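Side-chain contacts in OmpT protein (Vibrio cholerae serotype O1, PDB 6EHD), which probably acts as a general porin, a beta-barrel diffusion channel that lets small solutes and ions across the outer membrane: residues N169-K172 / A173-V176; K81-F84 / G85-T89. The protein carries 1 engineered substitution. All blocks are in the same frame, centred on the assembly; numbering follows the deposited sequence.

Interaction 1 (N169-K172 / A173-V176); sequences NRDK and AFKV
Asp171 and Phe174 sit on the two sides of a corner in the chain, their CA atoms 5.6 Å apart, with Lys172 and Ala173 turning the backbone between them. The turn is closed by the Asp171 carboxylate. With chi1 at -172°, CG lies opposite the residue's own nitrogen and the carboxylate reaches forward along the chain. The Ala173 N-H meets OD1 of Asp171 nearly end-on to its C-O bond at 2.9 Å, with an N-H...O angle of 150°. OD2 of the same carboxylate instead reaches the rim of the Phe174 ring, in its plane and 3.9 Å from CD1. Carboxylate and ring planes stand 71° apart, and the two side chains cross nearly at right angles. OD2 is not left to the ring alone, since Gln146 NE2 donates a hydrogen bond to it. Lys172 points away from 173-176 and runs extended across Arg170, with CE over the guanidinium centre and NZ hydrogen-bonded to Asn143. Strand 184-205 pairs with both arms, by backbone hydrogen bonds of Asp171 with Val192 and Phe174 with Ala190. An aspartate oxygen accepting the N-H two residues on is an Asx turn, here kinking the edge of a porin barrel wall.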
loop_
_atom_site.group_PDB
_atom_site.type_symbol
_atom_site.label_atom_id
_atom_site.label_comp_id
_atom_site.label_asym_id
_atom_site.label_seq_id
_atom_site.Cartn_x
_atom_site.Cartn_y
_atom_site.Cartn_z
ATOM N N ASN A 169 14.566 -2.400 -3.516
ATOM C CA ASN A 169 14.223 -1.080 -4.067
ATOM C C ASN A 169 15.422 -0.141 -3.750
ATOM O O ASN A 169 15.850 -0.064 -2.602
ATOM C CB ASN A 169 12.918 -0.560 -3.451
ATOM C CG ASN A 169 12.459 0.813 -3.917
ATOM O OD1 ASN A 169 11.825 1.500 -3.106
ATOM N ND2 ASN A 169 12.648 1.212 -5.251
ATOM N N ARG A 170 16.008 0.471 -4.789
ATOM C CA ARG A 170 17.213 1.359 -4.609
ATOM C C ARG A 170 16.959 2.728 -5.147
ATOM O O ARG A 170 16.458 2.859 -6.268
ATOM C CB ARG A 170 18.462 0.776 -5.328
ATOM C CG ARG A 170 19.761 1.545 -4.997
ATOM C CD ARG A 170 21.008 0.763 -5.439
ATOM N NE ARG A 170 22.213 1.605 -5.338
ATOM C CZ ARG A 170 23.408 1.258 -5.830
ATOM N NH1 ARG A 170 23.586 0.092 -6.475
ATOM N NH2 ARG A 170 24.439 2.081 -5.679
ATOM N N ASP A 171 17.297 3.755 -4.365
ATOM C CA ASP A 171 17.210 5.132 -4.813
ATOM C C ASP A 171 18.607 5.795 -4.596
ATOM O O ASP A 171 19.041 5.991 -3.448
ATOM C CB ASP A 171 16.183 5.929 -4.050
ATOM C CG ASP A 171 15.964 7.353 -4.668
ATOM O OD1 ASP A 171 16.933 8.017 -5.062
ATOM O OD2 ASP A 171 14.826 7.797 -4.789
ATOM N N LYS A 172 19.260 6.147 -5.697
ATOM C CA LYS A 172 20.660 6.631 -5.643
ATOM C C LYS A 172 20.788 8.068 -5.159
ATOM O O LYS A 172 21.885 8.480 -4.838
ATOM C CB LYS A 172 21.332 6.452 -7.014
ATOM C CG LYS A 172 21.698 5.010 -7.317
ATOM C CD LYS A 172 22.055 4.833 -8.793
ATOM C CE LYS A 172 22.441 3.409 -9.086
ATOM N NZ LYS A 172 23.023 3.258 -10.455
ATOM N N ALA A 173 19.685 8.802 -5.061
ATOM C CA ALA A 173 19.694 10.150 -4.521
ATOM C C ALA A 173 18.476 10.436 -3.674
ATOM O O ALA A 173 17.690 11.343 -3.951
ATOM C CB ALA A 173 19.787 11.164 -5.665
ATOM N N PHE A 174 18.322 9.675 -2.597
ATOM C CA PHE A 174 17.131 9.787 -1.746
ATOM C C PHE A 174 17.314 10.942 -0.723
ATOM O O PHE A 174 18.295 10.955 0.025
ATOM C CB PHE A 174 16.895 8.459 -0.987
ATOM C CG PHE A 174 15.601 8.413 -0.245
ATOM C CD1 PHE A 174 14.392 8.224 -0.922
ATOM C CD2 PHE A 174 15.566 8.557 1.132
ATOM C CE1 PHE A 174 13.184 8.203 -0.216
ATOM C CE2 PHE A 174 14.358 8.471 1.838
ATOM C CZ PHE A 174 13.167 8.302 1.156
ATOM N N LYS A 175 16.349 11.843 -0.673
ATOM C CA LYS A 175 16.286 12.897 0.344
ATOM C C LYS A 175 15.792 12.373 1.699
ATOM O O LYS A 175 14.606 12.125 1.907
ATOM C CB LYS A 175 15.400 14.053 -0.114
ATOM C CG LYS A 175 15.379 15.246 0.851
ATOM C CD LYS A 175 14.741 16.473 0.193
ATOM C CE LYS A 175 15.167 17.812 0.799
ATOM N NZ LYS A 175 14.174 18.337 1.781
ATOM N N VAL A 176 16.743 12.216 2.610
ATOM C CA VAL A 176 16.479 11.909 4.019
ATOM C C VAL A 176 15.909 13.110 4.802
ATOM O O VAL A 176 14.980 12.944 5.625
ATOM C CB VAL A 176 17.771 11.389 4.673
ATOM C CG1 VAL A 176 17.669 11.343 6.190
ATOM C CG2 VAL A 176 18.133 10.031 4.077
#

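Interaction 2 (K81-F84 / G85-T89); sequences KFSF and GKQWT
Gln87 folds its amide back over the Ser83 peptide, at the point where barrel strand 80-84 gives way to the long segment leading to the short helix 90-94. By its place between barrel strands 80-84 and 121-128, this segment probably corresponds to the constriction loop L3 of general porins. With CG beside the residue's own nitrogen (chi1 -67°) and the chain extended beyond it, the amide of Gln87 reaches Ser83 with its plane turned across the chain's run. NE2 of Gln87 donates to Ser83 O at 3.2 Å. The oxygen lies close to the amide plane, but the amide nitrogen approaches from above the carbonyl plane, well away from the lone-pair directions. The other amide atom, OE1 of Gln87, rests 3.2 Å from Ser83 CB, so both ends of the amide meet the same residue. Gly85, with its positive phi of 121°, makes the corner that brings the two arms round to each other. Phe84 sends its ring off the other way, onto Val122, and a bound C8E detergent molecule touches both Phe84 and Gly85. Ile72, Gln121 and Lys123 pack around the buried Gln87, which ties the corner to the strands on both flanks. A second, weak hydrogen bond spans the turn itself: Gln87 NE2 to Gly85 O, 3.3 Å.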
loop_
_atom_site.group_PDB
_atom_site.type_symbol
_atom_site.label_atom_id
_atom_site.label_comp_id
_atom_site.label_asym_id
_atom_site.label_seq_id
_atom_site.Cartn_x
_atom_site.Cartn_y
_atom_site.Cartn_z
ATOM N N LYS A 81 -0.241 -12.916 -17.300
ATOM C CA LYS A 81 -0.573 -11.574 -17.749
ATOM C C LYS A 81 0.612 -10.679 -17.549
ATOM O O LYS A 81 1.193 -10.642 -16.444
ATOM C CB LYS A 81 -1.845 -11.045 -17.016
ATOM C CG LYS A 81 -2.253 -9.628 -17.450
ATOM C CD LYS A 81 -3.491 -9.133 -16.706
ATOM C CE LYS A 81 -3.981 -7.861 -17.411
ATOM N NZ LYS A 81 -5.259 -7.422 -16.807
ATOM N N PHE A 82 0.918 -9.856 -18.558
ATOM C CA PHE A 82 1.999 -8.908 -18.545
ATOM C C PHE A 82 1.439 -7.492 -18.674
ATOM O O PHE A 82 0.722 -7.199 -19.674
ATOM C CB PHE A 82 2.987 -9.130 -19.692
ATOM C CG PHE A 82 3.606 -10.527 -19.713
ATOM C CD1 PHE A 82 2.930 -11.600 -20.208
ATOM C CD2 PHE A 82 4.835 -10.720 -19.191
ATOM C CE1 PHE A 82 3.532 -12.895 -20.185
ATOM C CE2 PHE A 82 5.437 -11.996 -19.165
ATOM C CZ PHE A 82 4.771 -13.059 -19.652
ATOM N N SER A 83 1.797 -6.607 -17.723
ATOM C CA SER A 83 1.259 -5.210 -17.681
ATOM C C SER A 83 2.379 -4.214 -17.673
ATOM O O SER A 83 3.359 -4.289 -16.867
ATOM C CB SER A 83 0.301 -5.028 -16.415
ATOM O OG SER A 83 -0.841 -5.870 -16.529
ATOM N N PHE A 84 2.276 -3.213 -18.566
ATOM C CA PHE A 84 3.336 -2.185 -18.759
ATOM C C PHE A 84 2.835 -0.781 -18.498
ATOM O O PHE A 84 1.733 -0.404 -18.984
ATOM C CB PHE A 84 3.848 -2.227 -20.309
ATOM C CG PHE A 84 4.311 -3.609 -20.787
ATOM C CD1 PHE A 84 3.408 -4.556 -21.212
ATOM C CD2 PHE A 84 5.645 -3.920 -20.834
ATOM C CE1 PHE A 84 3.825 -5.811 -21.591
ATOM C CE2 PHE A 84 6.086 -5.193 -21.230
ATOM C CZ PHE A 84 5.180 -6.136 -21.574
ATOM N N GLY A 85 3.718 0.045 -17.915
ATOM C CA GLY A 85 3.499 1.512 -17.726
ATOM C C GLY A 85 3.551 1.972 -16.252
ATOM O O GLY A 85 4.259 1.373 -15.439
ATOM N N LYS A 86 2.793 3.010 -15.910
ATOM C CA LYS A 86 2.860 3.699 -14.576
ATOM C C LYS A 86 1.848 2.946 -13.679
ATOM O O LYS A 86 0.624 2.957 -13.959
ATOM C CB LYS A 86 2.453 5.158 -14.707
ATOM C CG LYS A 86 2.495 5.902 -13.390
ATOM C CD LYS A 86 2.134 7.388 -13.500
ATOM C CE LYS A 86 2.568 8.077 -12.194
ATOM N NZ LYS A 86 2.133 9.488 -12.120
ATOM N N GLN A 87 2.367 2.250 -12.630
ATOM C CA GLN A 87 1.570 1.284 -11.866
ATOM C C GLN A 87 1.915 1.327 -10.370
ATOM O O GLN A 87 3.052 1.673 -9.989
ATOM C CB GLN A 87 1.895 -0.156 -12.408
ATOM C CG GLN A 87 1.420 -0.374 -13.843
ATOM C CD GLN A 87 1.813 -1.671 -14.447
ATOM O OE1 GLN A 87 1.035 -2.662 -14.407
ATOM N NE2 GLN A 87 3.050 -1.700 -15.092
ATOM N N TRP A 88 0.997 0.853 -9.545
ATOM C CA TRP A 88 1.360 0.576 -8.110
ATOM C C TRP A 88 2.378 -0.590 -8.068
ATOM O O TRP A 88 2.332 -1.462 -8.995
ATOM C CB TRP A 88 0.139 0.271 -7.258
ATOM C CG TRP A 88 -0.963 1.289 -7.348
ATOM C CD1 TRP A 88 -2.257 1.021 -7.695
ATOM C CD2 TRP A 88 -0.844 2.703 -7.302
ATOM N NE1 TRP A 88 -2.962 2.178 -7.772
ATOM C CE2 TRP A 88 -2.117 3.229 -7.534
ATOM C CE3 TRP A 88 0.236 3.599 -7.084
ATOM C CZ2 TRP A 88 -2.366 4.611 -7.561
ATOM C CZ3 TRP A 88 -0.015 4.976 -7.090
ATOM C CH2 TRP A 88 -1.303 5.463 -7.327
ATOM N N THR A 89 3.200 -0.678 -7.023
ATOM C CA THR A 89 4.083 -1.876 -6.862
ATOM C C THR A 89 3.297 -3.180 -6.604
ATOM O O THR A 89 2.160 -3.168 -6.065
ATOM C CB THR A 89 5.165 -1.692 -5.780
ATOM O OG1 THR A 89 4.564 -1.583 -4.481
ATOM C CG2 THR A 89 6.050 -0.488 -6.042
#

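Interaction 1 is a kink within the barrel wall; interaction 2 is where the chain leaves it. In each a polar side chain holds the bend by bonding to backbone, as acceptor in the first and donor in the second. Their centres are 22 Å apart and their nearest atoms about 7 Å, so they do not touch. Leu148 of strand 147-157 touches both, meeting Asn169 of interaction 1 and Thr89 of interaction 2. The segment that departs at Gly85 also returns toward interaction 1, where its Leu113 packs against Asn169 and Phe174. Both lie away from Asp12, Phe13 and Trp325, residues that bind calcium in a structure of this protein, though no calcium is bound to the chain here.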